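Local coordinates for protein sulfite dehydrogenase (Paracoccus pantotrophus, PDB 2XTS) that probably oxidises protein-bound sulfane sulfur at a molybdenum cofactor and passes the electrons on to heme c, at residues 62-67 with 143-148; 66-71 with 197-202; 114-119 with 212-217. One frame throughout, in Å; residues are numbered along the deposited sequence.

Interaction 1 of 3, residues 62-67 with 143-148; sequences EGTITP and IHNMEY. With MTE (phosphonic acidmono-(2-amino-5,6-dimercapto-4-oxo-3,7,8a,9,10,10a-hexahydro-4H-8-oxa-1,3,9,10-tetraaza-anthracen-7-ylmethyl)ester), chain E.
Thr-66 has its OG1 anti to the carbonyl carbon and beside the backbone N (chi1 -47°). This puts the hydroxyl on the same side as the main-chain N, so that both face Asn-145. Thr-66 N donates to Asn-145 O at 2.9 Å. This bond is almost straight, at 179°. Asn-145 N in turn donates to Thr-66 OG1 at 2.8 Å, with a more bent angle of 138°. One threonine therefore satisfies both main-chain polar groups of a buried strand residue, with its hydroxyl taking the place of a backbone carbonyl. Strand 143-152 is a central strand of an antiparallel sheet in the molybdopterin-binding part of the fold. His-144 and Met-146 pair with strand 112-119, while Asn-145 turns its main chain to the loop. The methyl CG2 of Thr-66 meets CB of His-144 at 4.0 Å, and the two side chains cross at about a right angle. Beyond CB the imidazole leads away from the loop. His-144 NE2 donates to O3P of the molybdopterin phosphate at 3.0 Å in a nearly linear bond, with O3P at the ring edge. Met-146 CE sits over the centre of one face of this ring, 3.7 Å above its plane. The carbonyl O of Thr-64 rests 3.4 Å from CB of Asn-145. Thr-64 OG1 is hydrogen-bonded to OE2 of Glu-147 in the second subunit.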
loop_
_atom_site.group_PDB
_atom_site.type_symbol
_atom_site.label_atom_id
_atom_site.label_comp_id
_atom_site.label_asym_id
_atom_site.label_seq_id
_atom_site.Cartn_x
_atom_site.Cartn_y
_atom_site.Cartn_z
ATOM N N GLU A 62 10.742 -1.693 3.295
ATOM C CA GLU A 62 11.434 -0.469 2.890
ATOM C C GLU A 62 10.399 0.633 2.661
ATOM O O GLU A 62 9.186 0.427 2.826
ATOM C CB GLU A 62 12.341 -0.690 1.654
ATOM C CG GLU A 62 13.824 -0.703 1.967
ATOM C CD GLU A 62 14.430 0.642 2.250
ATOM O OE1 GLU A 62 15.650 0.670 2.517
ATOM O OE2 GLU A 62 13.730 1.672 2.222
ATOM N N GLY A 63 10.869 1.816 2.339
ATOM C CA GLY A 63 9.956 2.908 2.081
ATOM C C GLY A 63 9.212 3.289 3.338
ATOM O O GLY A 63 9.793 3.268 4.436
ATOM N N THR A 64 7.959 3.696 3.169
ATOM C CA THR A 64 7.139 4.163 4.268
ATOM C C THR A 64 5.737 3.544 4.357
ATOM O O THR A 64 5.159 3.527 5.460
ATOM C CB THR A 64 6.992 5.694 4.287
ATOM O OG1 THR A 64 6.131 6.120 3.227
ATOM C CG2 THR A 64 8.345 6.403 4.244
ATOM N N ILE A 65 5.187 3.053 3.243
ATOM C CA ILE A 65 3.838 2.494 3.253
ATOM C C ILE A 65 3.880 1.079 3.796
ATOM O O ILE A 65 4.647 0.254 3.302
ATOM C CB ILE A 65 3.255 2.471 1.813
ATOM C CG1 ILE A 65 3.056 3.900 1.285
ATOM C CG2 ILE A 65 1.956 1.677 1.751
ATOM C CD1 ILE A 65 2.062 4.718 2.045
ATOM N N THR A 66 3.081 0.776 4.824
ATOM C CA THR A 66 3.050 -0.583 5.343
ATOM C C THR A 66 2.039 -1.407 4.551
ATOM O O THR A 66 0.887 -0.998 4.443
ATOM C CB THR A 66 2.593 -0.615 6.828
ATOM O OG1 THR A 66 3.293 0.379 7.600
ATOM C CG2 THR A 66 2.844 -2.024 7.419
ATOM N N PRO A 67 2.444 -2.588 4.030
ATOM C CA PRO A 67 1.424 -3.443 3.386
ATOM C C PRO A 67 0.386 -3.854 4.402
ATOM O O PRO A 67 0.723 -4.365 5.447
ATOM C CB PRO A 67 2.236 -4.642 2.880
ATOM C CG PRO A 67 3.639 -4.194 2.901
ATOM C CD PRO A 67 3.768 -3.246 4.031
ATOM N N ILE A 143 3.558 -0.794 14.952
ATOM C CA ILE A 143 3.375 0.411 14.206
ATOM C C ILE A 143 2.995 0.039 12.777
ATOM O O ILE A 143 3.451 -0.968 12.233
ATOM C CB ILE A 143 4.692 1.257 14.222
ATOM C CG1 ILE A 143 4.458 2.671 13.718
ATOM C CG2 ILE A 143 5.841 0.586 13.452
ATOM C CD1 ILE A 143 5.544 3.630 14.184
ATOM N N HIS A 144 2.199 0.896 12.160
ATOM C CA HIS A 144 1.944 0.826 10.731
ATOM C C HIS A 144 1.695 2.234 10.203
ATOM O O HIS A 144 1.492 3.164 10.977
ATOM C CB HIS A 144 0.839 -0.196 10.342
ATOM C CG HIS A 144 -0.521 0.023 10.911
ATOM N ND1 HIS A 144 -1.253 1.173 10.707
ATOM C CD2 HIS A 144 -1.335 -0.842 11.556
ATOM C CE1 HIS A 144 -2.448 1.016 11.251
ATOM N NE2 HIS A 144 -2.523 -0.195 11.775
ATOM N N ASN A 145 1.744 2.384 8.884
ATOM C CA ASN A 145 1.670 3.681 8.236
ATOM C C ASN A 145 0.933 3.525 6.936
ATOM O O ASN A 145 1.382 2.846 6.053
ATOM C CB ASN A 145 3.090 4.206 8.011
ATOM C CG ASN A 145 3.161 5.637 7.494
ATOM O OD1 ASN A 145 3.436 5.868 6.294
ATOM N ND2 ASN A 145 3.004 6.580 8.356
ATOM N N MET A 146 -0.214 4.157 6.855
ATOM C CA MET A 146 -1.102 3.998 5.717
ATOM C C MET A 146 -1.628 5.352 5.244
ATOM O O MET A 146 -1.686 6.341 5.983
ATOM C CB MET A 146 -2.294 3.089 6.063
ATOM C CG MET A 146 -1.855 1.789 6.677
ATOM S SD MET A 146 -3.226 0.625 6.781
ATOM C CE MET A 146 -2.419 -0.719 7.650
ATOM N N GLU A 147 -2.020 5.372 3.972
ATOM C CA GLU A 147 -2.759 6.485 3.372
ATOM C C GLU A 147 -4.244 6.280 3.636
ATOM O O GLU A 147 -4.819 5.329 3.117
ATOM C CB GLU A 147 -2.511 6.508 1.866
ATOM C CG GLU A 147 -3.283 7.591 1.107
ATOM C CD GLU A 147 -3.221 7.409 -0.399
ATOM O OE1 GLU A 147 -3.785 6.431 -0.918
ATOM O OE2 GLU A 147 -2.646 8.274 -1.084
ATOM N N TYR A 148 -4.858 7.187 4.386
ATOM C CA TYR A 148 -6.270 7.056 4.777
ATOM C C TYR A 148 -7.124 8.005 4.002
ATOM O O TYR A 148 -6.722 9.151 3.757
ATOM C CB TYR A 148 -6.426 7.345 6.275
ATOM C CG TYR A 148 -5.790 6.297 7.137
ATOM C CD1 TYR A 148 -6.436 5.097 7.375
ATOM C CD2 TYR A 148 -4.555 6.516 7.748
ATOM C CE1 TYR A 148 -5.849 4.119 8.158
ATOM C CE2 TYR A 148 -3.969 5.548 8.533
ATOM C CZ TYR A 148 -4.628 4.355 8.755
ATOM O OH TYR A 148 -4.035 3.375 9.542
HETATM N N1 MTE E . -10.460 -0.177 18.768
HETATM C C2 MTE E . -11.312 -1.054 19.289
HETATM N N2 MTE E . -12.631 -0.904 19.039
HETATM N N3 MTE E . -10.899 -2.098 20.033
HETATM C C4 MTE E . -9.584 -2.319 20.321
HETATM O O4 MTE E . -9.283 -3.316 21.009
HETATM N N5 MTE E . -7.247 -1.435 20.094
HETATM C C6 MTE E . -6.597 -0.148 20.000
HETATM C C7 MTE E . -6.894 0.625 18.725
HETATM N N8 MTE E . -8.314 0.672 18.493
HETATM C C9 MTE E . -8.600 -1.385 19.813
HETATM C C10 MTE E . -9.118 -0.269 19.013
HETATM C "C1'" MTE E . -5.092 -0.226 20.184
HETATM S "S1'" MTE E . -4.451 -0.482 21.792
HETATM C "C2'" MTE E . -4.236 -0.022 19.155
HETATM S "S2'" MTE E . -2.534 0.074 19.384
HETATM C "C3'" MTE E . -4.790 0.169 17.759
HETATM O "O3'" MTE E . -6.213 -0.007 17.655
HETATM C "C4'" MTE E . -4.175 -0.845 16.814
HETATM O "O4'" MTE E . -4.641 -0.603 15.479
HETATM P P MTE E . -4.445 -1.809 14.440
HETATM O O1P MTE E . -2.893 -1.952 14.451
HETATM O O2P MTE E . -5.077 -3.058 14.960
HETATM O O3P MTE E . -4.945 -1.285 13.138
#

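Interaction 2 of 3, residues 66-71 with 197-202; sequences TPQGCA and FANGEA
Gln-68 and Asn-199 run past each other in opposite directions, with their amide planes 43° apart. Asn-199 ND2 donates to Gln-68 OE1 at 3.0 Å. The acceptor is in the amide plane of Asn-199, but the donor stands above the carbonyl plane of Gln-68. The other end of the Gln-68 amide is turned to Glu-201. Here the amide and carboxylate planes are 73° apart. Gln-68 NE2 donates to Glu-201 OE2 at 2.8 Å and meets it from above the carboxylate plane. A weak bond of 3.4 Å also runs from Gln-68 NE2 to Asn-199 O. The bend of Gln-68 at chi2 (-91°) brings its amide between these partners, and bonds at both ends limit its rotation. The far groups are held as well. Asn-199 OD1 accepts from Glu-147 N. Glu-201 OE1 is hydrogen-bonded to Tyr-27 OH, and Glu-201 OE2 forms a salt bridge to Arg-204. Gly-69 and Gly-200 also make backbone bonds to the second subunit. Gln-68 thus grips the end of a tight beta hairpin. Ala-198 N bonds Glu-201 O at 2.8 Å, and Asn-199 and Gly-200 are the two central residues of its type I' turn.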
loop_
_atom_site.group_PDB
_atom_site.type_symbol
_atom_site.label_atom_id
_atom_site.label_comp_id
_atom_site.label_asym_id
_atom_site.label_seq_id
_atom_site.Cartn_x
_atom_site.Cartn_y
_atom_site.Cartn_z
ATOM N N THR A 66 3.081 0.776 4.824
ATOM C CA THR A 66 3.050 -0.583 5.343
ATOM C C THR A 66 2.039 -1.407 4.551
ATOM O O THR A 66 0.887 -0.998 4.443
ATOM C CB THR A 66 2.593 -0.615 6.828
ATOM O OG1 THR A 66 3.293 0.379 7.600
ATOM C CG2 THR A 66 2.844 -2.024 7.419
ATOM N N PRO A 67 2.444 -2.588 4.030
ATOM C CA PRO A 67 1.424 -3.443 3.386
ATOM C C PRO A 67 0.386 -3.854 4.402
ATOM O O PRO A 67 0.723 -4.365 5.447
ATOM C CB PRO A 67 2.236 -4.642 2.880
ATOM C CG PRO A 67 3.639 -4.194 2.901
ATOM C CD PRO A 67 3.768 -3.246 4.031
ATOM N N GLN A 68 -0.876 -3.630 4.108
ATOM C CA GLN A 68 -1.895 -3.806 5.098
ATOM C C GLN A 68 -2.039 -5.250 5.543
ATOM O O GLN A 68 -2.431 -5.492 6.684
ATOM C CB GLN A 68 -3.230 -3.182 4.669
ATOM C CG GLN A 68 -3.673 -3.473 3.265
ATOM C CD GLN A 68 -3.215 -2.468 2.216
ATOM O OE1 GLN A 68 -2.118 -1.912 2.302
ATOM N NE2 GLN A 68 -4.067 -2.221 1.239
ATOM N N GLY A 69 -1.697 -6.203 4.690
ATOM C CA GLY A 69 -1.759 -7.584 5.094
ATOM C C GLY A 69 -0.768 -7.989 6.173
ATOM O O GLY A 69 -0.983 -8.998 6.842
ATOM N N CYS A 70 0.327 -7.248 6.323
ATOM C CA CYS A 70 1.242 -7.530 7.431
ATOM C C CYS A 70 1.375 -6.404 8.436
ATOM O O CYS A 70 2.257 -6.421 9.279
ATOM C CB CYS A 70 2.621 -7.931 6.944
ATOM S SG CYS A 70 3.528 -6.737 5.975
ATOM N N ALA A 71 0.462 -5.450 8.379
ATOM C CA ALA A 71 0.397 -4.355 9.331
ATOM C C ALA A 71 -0.159 -4.875 10.656
ATOM O O ALA A 71 -1.171 -5.594 10.685
ATOM C CB ALA A 71 -0.457 -3.238 8.784
ATOM N N PHE A 197 -11.047 4.036 4.076
ATOM C CA PHE A 197 -10.073 3.441 3.148
ATOM C C PHE A 197 -8.680 3.587 3.727
ATOM O O PHE A 197 -8.372 4.595 4.345
ATOM C CB PHE A 197 -10.104 4.176 1.806
ATOM C CG PHE A 197 -11.399 4.104 1.098
ATOM C CD1 PHE A 197 -11.709 3.065 0.230
ATOM C CD2 PHE A 197 -12.319 5.105 1.282
ATOM C CE1 PHE A 197 -12.941 3.049 -0.429
ATOM C CE2 PHE A 197 -13.540 5.072 0.631
ATOM C CZ PHE A 197 -13.835 4.056 -0.229
ATOM N N ALA A 198 -7.861 2.561 3.532
ATOM C CA ALA A 198 -6.465 2.559 3.974
ATOM C C ALA A 198 -5.655 1.905 2.874
ATOM O O ALA A 198 -5.922 0.772 2.470
ATOM C CB ALA A 198 -6.311 1.821 5.279
ATOM N N ASN A 199 -4.674 2.629 2.356
ATOM C CA ASN A 199 -3.817 2.203 1.252
ATOM C C ASN A 199 -4.685 1.751 0.067
ATOM O O ASN A 199 -4.499 0.664 -0.490
ATOM C CB ASN A 199 -2.852 1.115 1.713
ATOM C CG ASN A 199 -1.745 1.646 2.580
ATOM O OD1 ASN A 199 -1.494 2.852 2.653
ATOM N ND2 ASN A 199 -1.062 0.739 3.258
ATOM N N GLY A 200 -5.665 2.596 -0.267
ATOM C CA GLY A 200 -6.444 2.447 -1.459
ATOM C C GLY A 200 -7.775 1.749 -1.349
ATOM O O GLY A 200 -8.673 2.021 -2.113
ATOM N N GLU A 201 -7.891 0.788 -0.454
ATOM C CA GLU A 201 -9.044 -0.097 -0.373
ATOM C C GLU A 201 -9.695 -0.003 1.007
ATOM O O GLU A 201 -9.223 0.711 1.887
ATOM C CB GLU A 201 -8.601 -1.530 -0.691
ATOM C CG GLU A 201 -7.572 -2.092 0.279
ATOM C CD GLU A 201 -7.065 -3.485 -0.054
ATOM O OE1 GLU A 201 -7.491 -4.081 -1.086
ATOM O OE2 GLU A 201 -6.236 -3.951 0.737
ATOM N N ALA A 202 -10.779 -0.727 1.212
ATOM C CA ALA A 202 -11.412 -0.723 2.520
ATOM C C ALA A 202 -10.441 -1.163 3.593
ATOM O O ALA A 202 -9.543 -1.973 3.340
ATOM C CB ALA A 202 -12.649 -1.601 2.539
#

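Interaction 3 of 3, residues 114-119 with 212-217; sequences TTAFCE and RLVVPG. With MTE (phosphonic acidmono-(2-amino-5,6-dimercapto-4-oxo-3,7,8a,9,10,10a-hexahydro-4H-8-oxa-1,3,9,10-tetraaza-anthracen-7-ylmethyl)ester), chain E.
Cys-118 SG lies 4.3 Å from Arg-212 NH2, beside the phosphate end of the molybdopterin. Arg-212 grips this end with both terminal nitrogens. Arg-212 NH1 donates to the phosphate oxygen O3P at 2.7 Å. Arg-212 NH2 donates to the ester oxygen O4' at 3.1 Å, in a nearly straight bond with O4' in the guanidinium plane. A bend at chi3 (-58°) turns the guanidinium toward the cofactor. NH2 also bonds Trp-223 O, so it has two acceptors, and NE makes a weak bond to Leu-213 O. These bonds hold the orientation of the guanidinium. The positive charge probably balances part of the phosphate charge, together with Lys-225, which also bonds the cofactor.

Behind this first shell the two segments meet through small apolar groups. Thr-114 CG2 and Val-214 CG1 touch at 3.8 Å, and the two side chains lie alongside each other, pointing opposite ways. Ala-116 CB packs more loosely on the same Val-214 methyl. Farther along, a water links the backbones. It donates to Phe-117 O at 2.7 Å and accepts from Gly-217 N at the same distance. This water also lies over the centre of one face of the Phe-117 ring, 3.6 Å above its plane. Gly-217 CA approaches CZ of Phe-117 at 4.2 Å.

Segment 114-119 of strand 112-119 and strand 212-214 run at 106° to each other; they belong to one antiparallel sheet without being neighbours in it. The contact forms part of the molybdopterin pocket of the sulfite oxidase type of fold.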
loop_
_atom_site.group_PDB
_atom_site.type_symbol
_atom_site.label_atom_id
_atom_site.label_comp_id
_atom_site.label_asym_id
_atom_site.label_seq_id
_atom_site.Cartn_x
_atom_site.Cartn_y
_atom_site.Cartn_z
ATOM N N THR A 114 -5.309 11.641 4.903
ATOM C CA THR A 114 -4.045 11.869 5.583
ATOM C C THR A 114 -3.249 10.588 5.533
ATOM O O THR A 114 -3.817 9.518 5.412
ATOM C CB THR A 114 -4.257 12.312 7.046
ATOM O OG1 THR A 114 -3.041 12.862 7.553
ATOM C CG2 THR A 114 -4.667 11.145 7.911
ATOM N N THR A 115 -1.941 10.735 5.576
ATOM C CA THR A 115 -1.016 9.618 5.702
ATOM C C THR A 115 -0.409 9.730 7.095
ATOM O O THR A 115 0.148 10.750 7.457
ATOM C CB THR A 115 0.050 9.666 4.606
ATOM O OG1 THR A 115 -0.647 9.564 3.380
ATOM C CG2 THR A 115 1.013 8.508 4.725
ATOM N N ALA A 116 -0.546 8.688 7.899
ATOM C CA ALA A 116 -0.244 8.775 9.319
ATOM C C ALA A 116 0.179 7.462 9.879
ATOM O O ALA A 116 -0.381 6.415 9.539
ATOM C CB ALA A 116 -1.472 9.273 10.089
ATOM N N PHE A 117 1.116 7.531 10.825
ATOM C CA PHE A 117 1.512 6.355 11.538
ATOM C C PHE A 117 0.577 6.098 12.719
ATOM O O PHE A 117 0.172 7.025 13.443
ATOM C CB PHE A 117 2.985 6.447 12.028
ATOM C CG PHE A 117 3.220 7.410 13.180
ATOM C CD1 PHE A 117 2.951 7.043 14.497
ATOM C CD2 PHE A 117 3.710 8.685 12.943
ATOM C CE1 PHE A 117 3.164 7.927 15.541
ATOM C CE2 PHE A 117 3.899 9.545 13.972
ATOM C CZ PHE A 117 3.614 9.182 15.273
ATOM N N CYS A 118 0.263 4.816 12.912
ATOM C CA CYS A 118 -0.465 4.330 14.080
ATOM C C CYS A 118 0.535 3.531 14.897
ATOM O O CYS A 118 0.938 2.461 14.460
ATOM C CB CYS A 118 -1.625 3.441 13.645
ATOM S SG CYS A 118 -2.562 2.751 15.017
ATOM N N GLU A 119 1.011 4.105 16.008
ATOM C CA GLU A 119 1.980 3.454 16.875
ATOM C C GLU A 119 1.298 3.121 18.190
ATOM O O GLU A 119 0.778 4.003 18.872
ATOM C CB GLU A 119 3.217 4.305 17.122
ATOM C CG GLU A 119 4.257 3.569 17.941
ATOM C CD GLU A 119 5.516 4.355 18.255
ATOM O OE1 GLU A 119 5.502 5.607 18.170
ATOM O OE2 GLU A 119 6.508 3.668 18.617
ATOM N N ARG A 212 -12.858 3.337 11.097
ATOM C CA ARG A 212 -12.046 3.559 12.293
ATOM C C ARG A 212 -11.739 5.037 12.449
ATOM O O ARG A 212 -11.782 5.784 11.472
ATOM C CB ARG A 212 -10.725 2.775 12.255
ATOM C CG ARG A 212 -9.645 3.417 11.375
ATOM C CD ARG A 212 -8.339 2.661 11.418
ATOM N NE ARG A 212 -7.834 2.558 12.787
ATOM C CZ ARG A 212 -6.934 1.664 13.177
ATOM N NH1 ARG A 212 -6.280 0.928 12.289
ATOM N NH2 ARG A 212 -6.623 1.559 14.464
ATOM N N LEU A 213 -11.350 5.441 13.654
ATOM C CA LEU A 213 -10.714 6.727 13.814
ATOM C C LEU A 213 -9.239 6.689 13.467
ATOM O O LEU A 213 -8.541 5.738 13.800
ATOM C CB LEU A 213 -10.863 7.235 15.250
ATOM C CG LEU A 213 -12.296 7.443 15.740
ATOM C CD1 LEU A 213 -12.321 8.072 17.137
ATOM C CD2 LEU A 213 -13.108 8.283 14.756
ATOM N N VAL A 214 -8.805 7.767 12.832
ATOM C CA VAL A 214 -7.409 8.071 12.535
ATOM C C VAL A 214 -7.110 9.354 13.303
ATOM O O VAL A 214 -7.819 10.367 13.138
ATOM C CB VAL A 214 -7.155 8.206 11.014
ATOM C CG1 VAL A 214 -5.792 8.806 10.741
ATOM C CG2 VAL A 214 -7.282 6.843 10.389
ATOM N N VAL A 215 -6.114 9.291 14.205
ATOM C CA VAL A 215 -5.827 10.371 15.177
ATOM C C VAL A 215 -4.353 10.763 15.040
ATOM O O VAL A 215 -3.486 10.245 15.753
ATOM C CB VAL A 215 -6.143 9.897 16.619
ATOM C CG1 VAL A 215 -6.100 11.085 17.579
ATOM C CG2 VAL A 215 -7.497 9.131 16.668
ATOM N N PRO A 216 -4.038 11.621 14.065
ATOM C CA PRO A 216 -2.644 11.804 13.694
ATOM C C PRO A 216 -1.736 12.204 14.861
ATOM O O PRO A 216 -2.017 13.133 15.617
ATOM C CB PRO A 216 -2.710 12.871 12.629
ATOM C CG PRO A 216 -4.017 12.604 11.979
ATOM C CD PRO A 216 -4.924 12.304 13.111
ATOM N N GLY A 217 -0.674 11.434 15.017
ATOM C CA GLY A 217 0.335 11.708 16.013
ATOM C C GLY A 217 0.050 11.181 17.404
ATOM O O GLY A 217 0.911 11.285 18.275
HETATM N N1 MTE E . -10.460 -0.177 18.768
HETATM C C2 MTE E . -11.312 -1.054 19.289
HETATM N N2 MTE E . -12.631 -0.904 19.039
HETATM N N3 MTE E . -10.899 -2.098 20.033
HETATM C C4 MTE E . -9.584 -2.319 20.321
HETATM O O4 MTE E . -9.283 -3.316 21.009
HETATM N N5 MTE E . -7.247 -1.435 20.094
HETATM C C6 MTE E . -6.597 -0.148 20.000
HETATM C C7 MTE E . -6.894 0.625 18.725
HETATM N N8 MTE E . -8.314 0.672 18.493
HETATM C C9 MTE E . -8.600 -1.385 19.813
HETATM C C10 MTE E . -9.118 -0.269 19.013
HETATM C "C1'" MTE E . -5.092 -0.226 20.184
HETATM S "S1'" MTE E . -4.451 -0.482 21.792
HETATM C "C2'" MTE E . -4.236 -0.022 19.155
HETATM S "S2'" MTE E . -2.534 0.074 19.384
HETATM C "C3'" MTE E . -4.790 0.169 17.759
HETATM O "O3'" MTE E . -6.213 -0.007 17.655
HETATM C "C4'" MTE E . -4.175 -0.845 16.814
HETATM O "O4'" MTE E . -4.641 -0.603 15.479
HETATM P P MTE E . -4.445 -1.809 14.440
HETATM O O1P MTE E . -2.893 -1.952 14.451
HETATM O O2P MTE E . -5.077 -3.058 14.960
HETATM O O3P MTE E . -4.945 -1.285 13.138
HETATM O O HOH W 1 0.176 9.717 13.079
#

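In the fold
From the N terminus, the loop before strand 74-75 comes first. Its residues 62-67 close interaction 1 on strand 143-152, and its overlapping residues 66-71 close interaction 2 on the hairpin at 197-202. The two share Thr-66 and Pro-67 and also touch where Glu-147 O meets Asn-199 N. Interaction 3 starts at 114-119, within both of these loops, and ends at 212-217, beyond them. It therefore crosses both. All three reach the same antiparallel sheet, through strands 112-119, 143-152, 193-198, 201-202 and 212-214. Interactions 1 and 2 tie the early loop to it and border the second subunit. Interactions 1 and 3 both reach the cofactor phosphate.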